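Local coordinates for protein DNA methyltransferase (Nicotiana tabacum, PDB 4ONQ) that probably transfers methyl groups from S-adenosylmethionine to cytosine C5 in DNA, the present chain being its catalytic domain, at residues 26-31 and 82-87; 58-63 and 340-345; 234-239 and 287-292. The protein carries 5 engineered substitutions. One frame throughout, in Å; residues are numbered along the deposited sequence.

Contact 1. Residues 26-31 and 82-87; sequences VRRTLP and YIHNLP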
# COMPACT_ATOMS: atom_id res chain seq x y z
N VAL A 26 -2.07 10.22 -21.11
CA VAL A 26 -2.49 10.41 -19.73
C VAL A 26 -4.01 10.53 -19.64
O VAL A 26 -4.57 10.98 -18.67
CB VAL A 26 -1.89 11.69 -19.18
CG1 VAL A 26 -2.00 11.74 -17.69
CG2 VAL A 26 -0.46 11.80 -19.58
N ARG A 27 -4.70 10.13 -20.70
CA ARG A 27 -6.15 10.24 -20.77
C ARG A 27 -6.85 8.90 -20.47
O ARG A 27 -6.28 7.82 -20.61
CB ARG A 27 -6.56 10.79 -22.15
CG ARG A 27 -8.04 11.01 -22.37
CD ARG A 27 -8.42 12.42 -21.97
NE ARG A 27 -7.76 13.40 -22.81
CZ ARG A 27 -8.18 13.75 -24.02
NH1 ARG A 27 -7.52 14.66 -24.73
NH2 ARG A 27 -9.27 13.19 -24.53
N ARG A 28 -8.08 8.98 -20.00
CA ARG A 28 -8.88 7.78 -19.87
C ARG A 28 -10.33 8.18 -20.02
O ARG A 28 -10.75 9.18 -19.45
CB ARG A 28 -8.65 7.09 -18.53
CG ARG A 28 -9.58 5.91 -18.30
CD ARG A 28 -9.31 5.22 -16.98
NE ARG A 28 -9.71 6.03 -15.83
CZ ARG A 28 -9.69 5.59 -14.58
NH1 ARG A 28 -9.29 4.35 -14.32
NH2 ARG A 28 -10.06 6.38 -13.58
N THR A 29 -11.07 7.37 -20.74
CA THR A 29 -12.47 7.60 -20.86
C THR A 29 -13.21 6.51 -20.09
O THR A 29 -13.14 5.35 -20.41
CB THR A 29 -12.89 7.72 -22.33
OG1 THR A 29 -12.75 9.09 -22.75
CG2 THR A 29 -14.32 7.32 -22.52
N LEU A 30 -13.88 6.93 -19.04
CA LEU A 30 -14.60 5.99 -18.20
C LEU A 30 -15.84 5.46 -18.91
O LEU A 30 -16.61 6.23 -19.48
CB LEU A 30 -15.02 6.64 -16.88
CG LEU A 30 -14.14 6.36 -15.66
CD1 LEU A 30 -13.72 4.90 -15.65
CD2 LEU A 30 -12.94 7.28 -15.61
N PRO A 31 -16.00 4.13 -18.91
CA PRO A 31 -17.28 3.52 -19.29
C PRO A 31 -18.43 4.20 -18.54
O PRO A 31 -18.26 4.54 -17.37
CB PRO A 31 -17.12 2.07 -18.82
CG PRO A 31 -15.62 1.82 -18.81
CD PRO A 31 -14.91 3.14 -18.87
N TYR A 82 -4.27 -1.10 -10.01
CA TYR A 82 -5.36 -0.39 -9.34
C TYR A 82 -6.53 -0.15 -10.29
O TYR A 82 -6.38 0.52 -11.30
CB TYR A 82 -4.87 0.95 -8.79
CG TYR A 82 -3.67 0.86 -7.87
CD1 TYR A 82 -3.82 0.75 -6.49
CD2 TYR A 82 -2.39 0.87 -8.39
CE1 TYR A 82 -2.72 0.67 -5.65
CE2 TYR A 82 -1.28 0.79 -7.57
CZ TYR A 82 -1.45 0.69 -6.20
OH TYR A 82 -0.34 0.60 -5.40
N ILE A 83 -7.68 -0.70 -9.96
CA ILE A 83 -8.90 -0.45 -10.72
C ILE A 83 -9.67 0.65 -10.02
O ILE A 83 -10.03 0.50 -8.85
CB ILE A 83 -9.80 -1.69 -10.77
CG1 ILE A 83 -9.01 -2.90 -11.29
CG2 ILE A 83 -11.03 -1.41 -11.63
CD1 ILE A 83 -9.09 -3.07 -12.79
N HIS A 84 -9.93 1.75 -10.71
CA HIS A 84 -10.66 2.85 -10.09
C HIS A 84 -11.44 3.70 -11.09
O HIS A 84 -11.26 3.57 -12.30
CB HIS A 84 -9.70 3.72 -9.27
CG HIS A 84 -8.59 4.31 -10.08
ND1 HIS A 84 -8.69 5.54 -10.70
CD2 HIS A 84 -7.35 3.84 -10.36
CE1 HIS A 84 -7.56 5.80 -11.33
NE2 HIS A 84 -6.73 4.79 -11.15
N ASN A 85 -12.30 4.57 -10.57
CA ASN A 85 -13.08 5.48 -11.40
C ASN A 85 -12.82 6.94 -11.04
O ASN A 85 -13.69 7.80 -11.18
CB ASN A 85 -14.57 5.15 -11.29
CG ASN A 85 -15.12 5.34 -9.88
OD1 ASN A 85 -14.37 5.57 -8.93
ND2 ASN A 85 -16.44 5.24 -9.74
N LEU A 86 -11.61 7.22 -10.56
CA LEU A 86 -11.21 8.56 -10.17
C LEU A 86 -10.77 9.34 -11.38
O LEU A 86 -10.35 8.76 -12.38
CB LEU A 86 -10.03 8.49 -9.20
CG LEU A 86 -10.22 7.65 -7.94
CD1 LEU A 86 -8.89 7.33 -7.28
CD2 LEU A 86 -11.15 8.37 -6.98
N PRO A 87 -10.85 10.68 -11.31
CA PRO A 87 -10.19 11.50 -12.32
C PRO A 87 -8.69 11.26 -12.26
O PRO A 87 -8.15 10.95 -11.19
CB PRO A 87 -10.52 12.94 -11.89
CG PRO A 87 -10.99 12.84 -10.48
CD PRO A 87 -11.61 11.49 -10.35

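Contact 2. Residues 58-63 and 340-345; sequences SSLYDI and SYVRIL. Engineered in segment 58-63: Ser58 (natural residue Arg), Ser59 (natural residue Phe). Engineered in segment 340-345: Ser340 (natural residue Asp).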
# COMPACT_ATOMS: atom_id res chain seq x y z
N SER A 58 -13.93 -7.21 -15.72
CA SER A 58 -15.32 -7.48 -16.07
C SER A 58 -16.24 -7.30 -14.87
O SER A 58 -17.37 -6.83 -15.02
CB SER A 58 -15.47 -8.89 -16.65
OG SER A 58 -15.36 -9.89 -15.64
N SER A 59 -15.74 -7.66 -13.69
CA SER A 59 -16.53 -7.53 -12.48
C SER A 59 -16.66 -6.08 -12.05
O SER A 59 -17.63 -5.69 -11.39
CB SER A 59 -15.92 -8.36 -11.35
OG SER A 59 -15.92 -9.74 -11.67
N LEU A 60 -15.67 -5.27 -12.42
CA LEU A 60 -15.65 -3.86 -12.03
C LEU A 60 -15.87 -2.93 -13.21
O LEU A 60 -15.02 -2.10 -13.53
CB LEU A 60 -14.34 -3.51 -11.31
CG LEU A 60 -14.11 -4.12 -9.93
CD1 LEU A 60 -12.78 -3.67 -9.36
CD2 LEU A 60 -15.24 -3.75 -8.99
N TYR A 61 -17.02 -3.08 -13.86
CA TYR A 61 -17.50 -2.11 -14.84
C TYR A 61 -16.55 -1.90 -16.02
O TYR A 61 -16.46 -0.80 -16.57
CB TYR A 61 -17.83 -0.80 -14.12
CG TYR A 61 -18.54 -1.04 -12.81
CD1 TYR A 61 -19.86 -1.47 -12.79
CD2 TYR A 61 -17.89 -0.87 -11.60
CE1 TYR A 61 -20.52 -1.71 -11.59
CE2 TYR A 61 -18.54 -1.11 -10.40
CZ TYR A 61 -19.85 -1.53 -10.40
OH TYR A 61 -20.50 -1.76 -9.21
N ASP A 62 -15.83 -2.97 -16.38
CA ASP A 62 -14.96 -3.02 -17.56
C ASP A 62 -13.70 -2.16 -17.49
O ASP A 62 -12.91 -2.14 -18.44
CB ASP A 62 -15.75 -2.69 -18.82
CG ASP A 62 -16.90 -3.64 -19.04
OD1 ASP A 62 -16.72 -4.85 -18.82
OD2 ASP A 62 -17.99 -3.16 -19.42
N ILE A 63 -13.51 -1.46 -16.37
CA ILE A 63 -12.36 -0.59 -16.18
C ILE A 63 -11.02 -1.32 -16.33
O ILE A 63 -10.83 -2.43 -15.83
CB ILE A 63 -12.43 0.12 -14.81
CG1 ILE A 63 -13.74 0.91 -14.69
CG2 ILE A 63 -11.23 1.04 -14.60
CD1 ILE A 63 -13.82 1.79 -13.46
N SER A 340 -16.78 -10.38 -2.52
CA SER A 340 -17.39 -9.60 -1.46
C SER A 340 -17.24 -8.10 -1.72
O SER A 340 -18.19 -7.32 -1.55
CB SER A 340 -16.78 -9.96 -0.10
OG SER A 340 -17.13 -11.29 0.27
N TYR A 341 -16.05 -7.71 -2.16
CA TYR A 341 -15.81 -6.31 -2.51
C TYR A 341 -16.78 -5.85 -3.59
O TYR A 341 -17.40 -4.79 -3.46
CB TYR A 341 -14.37 -6.11 -2.98
CG TYR A 341 -14.05 -4.68 -3.37
CD1 TYR A 341 -13.52 -3.79 -2.44
CD2 TYR A 341 -14.27 -4.23 -4.66
CE1 TYR A 341 -13.23 -2.49 -2.79
CE2 TYR A 341 -13.99 -2.93 -5.02
CZ TYR A 341 -13.47 -2.06 -4.08
OH TYR A 341 -13.19 -0.76 -4.43
N VAL A 342 -16.90 -6.65 -4.64
CA VAL A 342 -17.77 -6.30 -5.77
C VAL A 342 -19.24 -6.21 -5.35
O VAL A 342 -19.93 -5.25 -5.69
CB VAL A 342 -17.60 -7.33 -6.90
CG1 VAL A 342 -18.57 -7.02 -8.05
CG2 VAL A 342 -16.17 -7.33 -7.39
N ARG A 343 -19.70 -7.22 -4.62
CA ARG A 343 -21.07 -7.27 -4.12
C ARG A 343 -21.38 -6.00 -3.34
O ARG A 343 -22.41 -5.35 -3.55
CB ARG A 343 -21.25 -8.48 -3.20
CG ARG A 343 -22.68 -8.75 -2.78
CD ARG A 343 -22.75 -9.66 -1.56
NE ARG A 343 -22.66 -8.91 -0.31
CZ ARG A 343 -21.73 -9.11 0.62
NH1 ARG A 343 -20.81 -10.05 0.45
NH2 ARG A 343 -21.73 -8.38 1.72
N ILE A 344 -20.47 -5.64 -2.44
CA ILE A 344 -20.69 -4.48 -1.58
C ILE A 344 -20.66 -3.16 -2.35
O ILE A 344 -21.52 -2.29 -2.14
CB ILE A 344 -19.70 -4.47 -0.41
CG1 ILE A 344 -20.02 -5.63 0.53
CG2 ILE A 344 -19.73 -3.15 0.34
CD1 ILE A 344 -19.31 -5.58 1.84
N LEU A 345 -19.68 -3.00 -3.24
CA LEU A 345 -19.61 -1.80 -4.06
C LEU A 345 -20.90 -1.64 -4.85
O LEU A 345 -21.48 -0.55 -4.91
CB LEU A 345 -18.40 -1.85 -5.01
CG LEU A 345 -18.33 -0.78 -6.10
CD1 LEU A 345 -18.40 0.62 -5.51
CD2 LEU A 345 -17.07 -0.94 -6.93

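Contact 3. Residues 234-239 and 287-292; sequences LSLFSG and NDVQQL. With SFG (sinefungin), chain C.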
# COMPACT_ATOMS: atom_id res chain seq x y z
N LEU A 234 -16.07 4.08 2.82
CA LEU A 234 -16.22 2.67 3.11
C LEU A 234 -14.89 1.99 2.83
O LEU A 234 -14.51 1.80 1.68
CB LEU A 234 -17.33 2.04 2.27
CG LEU A 234 -17.60 0.56 2.59
CD1 LEU A 234 -17.82 0.39 4.07
CD2 LEU A 234 -18.80 0.02 1.82
N SER A 235 -14.16 1.66 3.90
CA SER A 235 -12.86 1.03 3.76
C SER A 235 -12.97 -0.47 4.02
O SER A 235 -13.19 -0.90 5.14
CB SER A 235 -11.86 1.66 4.73
OG SER A 235 -10.54 1.24 4.43
N LEU A 236 -12.80 -1.25 2.96
CA LEU A 236 -12.98 -2.70 3.05
C LEU A 236 -11.62 -3.38 3.10
O LEU A 236 -10.71 -2.99 2.37
CB LEU A 236 -13.78 -3.22 1.86
CG LEU A 236 -15.18 -2.63 1.70
CD1 LEU A 236 -15.85 -3.15 0.44
CD2 LEU A 236 -16.02 -2.96 2.92
N PHE A 237 -11.51 -4.38 3.97
CA PHE A 237 -10.24 -5.06 4.22
C PHE A 237 -9.18 -4.01 4.53
O PHE A 237 -8.14 -3.96 3.88
CB PHE A 237 -9.81 -5.88 3.01
CG PHE A 237 -10.93 -6.64 2.37
CD1 PHE A 237 -11.53 -7.70 3.04
CD2 PHE A 237 -11.39 -6.31 1.11
CE1 PHE A 237 -12.56 -8.41 2.46
CE2 PHE A 237 -12.42 -7.01 0.52
CZ PHE A 237 -13.00 -8.07 1.20
N SER A 238 -9.46 -3.17 5.52
CA SER A 238 -8.70 -1.93 5.71
C SER A 238 -7.34 -2.08 6.37
O SER A 238 -6.52 -1.16 6.31
CB SER A 238 -9.55 -0.90 6.46
OG SER A 238 -10.18 -1.49 7.58
N GLY A 239 -7.10 -3.23 7.00
CA GLY A 239 -5.82 -3.54 7.61
C GLY A 239 -5.37 -2.53 8.66
O GLY A 239 -6.06 -2.29 9.64
N ASN A 287 -16.27 -6.53 11.74
CA ASN A 287 -15.29 -7.61 11.70
C ASN A 287 -15.30 -8.38 10.39
O ASN A 287 -14.24 -8.77 9.89
CB ASN A 287 -15.49 -8.54 12.89
CG ASN A 287 -15.27 -7.84 14.22
OD1 ASN A 287 -15.05 -6.62 14.26
ND2 ASN A 287 -15.34 -8.59 15.31
N ASP A 288 -16.48 -8.61 9.83
CA ASP A 288 -16.58 -9.42 8.63
C ASP A 288 -17.25 -8.67 7.48
O ASP A 288 -18.27 -8.01 7.66
CB ASP A 288 -17.31 -10.73 8.91
CG ASP A 288 -17.03 -11.80 7.86
OD1 ASP A 288 -16.56 -11.44 6.76
OD2 ASP A 288 -17.26 -12.99 8.15
N VAL A 289 -16.67 -8.81 6.30
CA VAL A 289 -17.21 -8.21 5.09
C VAL A 289 -18.54 -8.87 4.72
O VAL A 289 -19.34 -8.31 3.96
CB VAL A 289 -16.20 -8.34 3.92
CG1 VAL A 289 -16.19 -9.75 3.37
CG2 VAL A 289 -16.47 -7.32 2.84
N GLN A 290 -18.81 -10.01 5.34
CA GLN A 290 -20.00 -10.77 5.05
C GLN A 290 -21.15 -10.34 5.91
O GLN A 290 -22.27 -10.77 5.72
CB GLN A 290 -19.75 -12.24 5.29
CG GLN A 290 -20.67 -13.14 4.52
CD GLN A 290 -20.28 -13.29 3.06
OE1 GLN A 290 -21.14 -13.32 2.18
NE2 GLN A 290 -18.98 -13.40 2.80
N GLN A 291 -20.88 -9.48 6.86
CA GLN A 291 -21.93 -8.95 7.72
C GLN A 291 -22.45 -7.60 7.22
O GLN A 291 -23.31 -6.98 7.85
CB GLN A 291 -21.48 -8.87 9.19
CG GLN A 291 -20.67 -7.64 9.56
CD GLN A 291 -20.23 -7.66 11.01
OE1 GLN A 291 -19.06 -7.44 11.33
NE2 GLN A 291 -21.17 -7.93 11.91
N LEU A 292 -21.92 -7.15 6.09
CA LEU A 292 -22.44 -5.96 5.43
C LEU A 292 -23.45 -6.31 4.35
O LEU A 292 -23.10 -6.42 3.17
CB LEU A 292 -21.31 -5.14 4.79
CG LEU A 292 -20.40 -4.29 5.68
CD1 LEU A 292 -19.45 -3.52 4.80
CD2 LEU A 292 -21.21 -3.35 6.55
N SFG C . -5.38 -2.37 3.08
CA SFG C . -4.62 -2.90 4.23
C SFG C . -3.57 -1.84 4.58
O SFG C . -3.43 -0.88 3.79
OXT SFG C . -2.98 -1.99 5.67
CB SFG C . -4.02 -4.26 3.83
CG SFG C . -5.24 -5.15 3.67
CD SFG C . -5.11 -6.62 3.22
NE SFG C . -4.56 -6.77 1.88
C5' SFG C . -6.58 -7.08 3.36
C4' SFG C . -6.70 -6.91 4.90
O4' SFG C . -7.65 -8.05 4.70
C3' SFG C . -6.13 -7.64 6.10
O3' SFG C . -6.54 -7.03 7.31
C2' SFG C . -6.66 -9.01 5.96
O2' SFG C . -6.42 -9.75 7.16
C1' SFG C . -8.10 -8.44 6.00
N9 SFG C . -9.08 -9.55 5.89
C8 SFG C . -8.91 -10.84 5.65
N7 SFG C . -10.11 -11.42 5.61
C5 SFG C . -11.04 -10.48 5.79
C6 SFG C . -12.37 -10.54 5.83
N6 SFG C . -12.93 -11.73 5.66
N1 SFG C . -13.13 -9.45 6.03
C2 SFG C . -12.50 -8.22 6.21
N3 SFG C . -11.10 -8.19 6.16
C4 SFG C . -10.40 -9.32 5.93

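Contact 1. Residues 26-31 and 82-87
Arg28 reaches across to the main chain at the end of strand 79-84 and carries the largest share of this contact. Its CG stands anti to the backbone N (chi1 174°). The chain runs straight to CD, and a turn about the CG-CD bond swings the guanidinium toward residues 84 to 86. NH2 gives a weak, bent hydrogen bond to Leu86 O, 2.7 Å away with an N-H...O angle of 122°. Leu86 O lies at the edge of the guanidinium, near its plane. On the other branch, Arg28 NH1 lies 2.9 Å from His84 O. NH1 also stands over one face of the His84 imidazole, 3.7 Å above the ring plane and toward its rim. The two flat groups are tilted, not stacked, with 56° between their planes. The imidazole is held in place by Glu66, which hydrogen-bonds NE2, and by Leu86 N, which makes a weak 3.4 Å bond to His84 ND1. Leu30 follows with an apolar cover. Its CD1 lies over one face of the Arg28 guanidinium and is 4.4 Å from Asn85 CB. Its CD2 comes to 4.4 Å from Leu86 O. The amide of Asn85 works elsewhere, bonding to Phe40 N and to the carbonyls of Ala34 and Pro38, so it ties the turn to the start of strand 39-45. With an alanine in place of Arg28, Leu86 O is likely to lose this donor, and a gap would open over the His84 ring. The contact thus fastens the loop before strand 39-45 to the chain leaving strand 79-84. A charged group is set among main-chain oxygens, with one weak bond, to Leu86 O, and no acidic partner across the contact; the attraction is probably one of charge with carbonyl dipoles.

Contact 2. Residues 58-63 and 340-345
Leu60 pushes one methyl, CD2, into a hollow on helix 337-352. Three side chains form the walls. Val342 CG2 is 4.0 Å from Leu60 CD2, and Leu345 CD2 is 3.9 Å from the same methyl. The third wall is the edge of the Tyr341 ring, where CE2 lies 4.2 Å from Leu60 CD2. Leu60 and Leu345 meet at about a right angle, methyl against methyl. Val342 is the answering bump. Its CG1 is anti to the backbone N (chi1 177°) and rests 3.7 Å from Ser59 O, while CG2 touches Ser59 CB at 4.1 Å. Ser59 is an engineered serine where the natural residue is phenylalanine; the side chain is smaller than the natural one, and the native contact here was probably larger. Leu345 makes a second bump. Its CD2 rests in the groove where Leu60 CD2 and the Tyr61 ring edge meet, 3.8 Å from Tyr61 CE2. Tyr61 sits in a type I' turn running from Leu60 to Ile63, just after helix 50-59. Its ring also has a cation-pi partner in Lys349, and its hydroxyl a weak hydrogen bond to Asp346. The contact packs the end of helix 50-59 and the turn after it against helix 337-352. No hydrogen bond joins the two segments. Their hold on each other comes from apolar fit and van der Waals contact, which depends on shape.

Contact 3. Residues 234-239 and 287-292
Val289, Leu292 and Phe237 bury the most surface here. Val289 points its isopropyl group toward strand 231-236 and sits beside the Phe237 ring. Its CG2 is 3.9 Å from Phe237 CZ, and the two side chains cross at a slant. The same methyl reaches Leu236 CD2 more loosely, at 4.4 Å. Val289 also borders the bound sinefungin, its CB lying near the adenine N1. Leu292 fills the far end of the contact. Its CD1 packs 4.0 Å from Leu236 CD2 and 4.3 Å from Leu234 CD1, so three leucine side chains close up behind the pocket. Phe237 stands between protein and ligand. Its CG is anti to the carbonyl carbon (chi1 -43°), which brings the ring edge down onto a face of the adenine, with CD1 3.2 Å from sinefungin N3. The backbone of Phe237 serves the other end of the ligand, since its O accepts a weak hydrogen bond from the amino-acid nitrogen, N, of sinefungin. Gly239 lies so close to the ligand that a CB there would clash with sinefungin CA. The 287-292 loop braces itself. Gln291 OE1 accepts from both Asn287 N and Asp288 N, and Asp288 OD1 accepts from Gln290 N in an Asx turn, met from above the carboxylate plane. Glu261, Phe211 and Ile240 supply further hydrogen bonds to sinefungin. The contact forms part of the cofactor site of a class I, Rossmann-like methyltransferase, here filled by the S-adenosylmethionine analogue sinefungin. The Phe-Ser-Gly turn after strand 231-236 matches the first, glycine-containing motif of C5-cytosine methyltransferases, and the loop after strand 282-286 lines the adenine end.

In the fold
All three contacts belong to one catalytic domain and gather round its mixed seven-stranded sheet. Contacts 1 and 2 have centres about 14 Å apart and touch through Ile83, Leu60 and Ile63. Contacts 2 and 3 have centres about 15 Å apart. They are joined at Arg343, whose NH2 probably hydrogen-bonds Leu292 O and Val289 O. Contacts 1 and 3 do not touch; their centres are about 24 Å apart. Along the chain, contacts 1 and 2 interleave, contact 1 closes before contact 3 opens, and contact 3 nests inside contact 2. Helix 337-352 therefore bridges the N-terminal region, including helix 50-59, and the sinefungin pocket, linking sheet strands far apart in sequence.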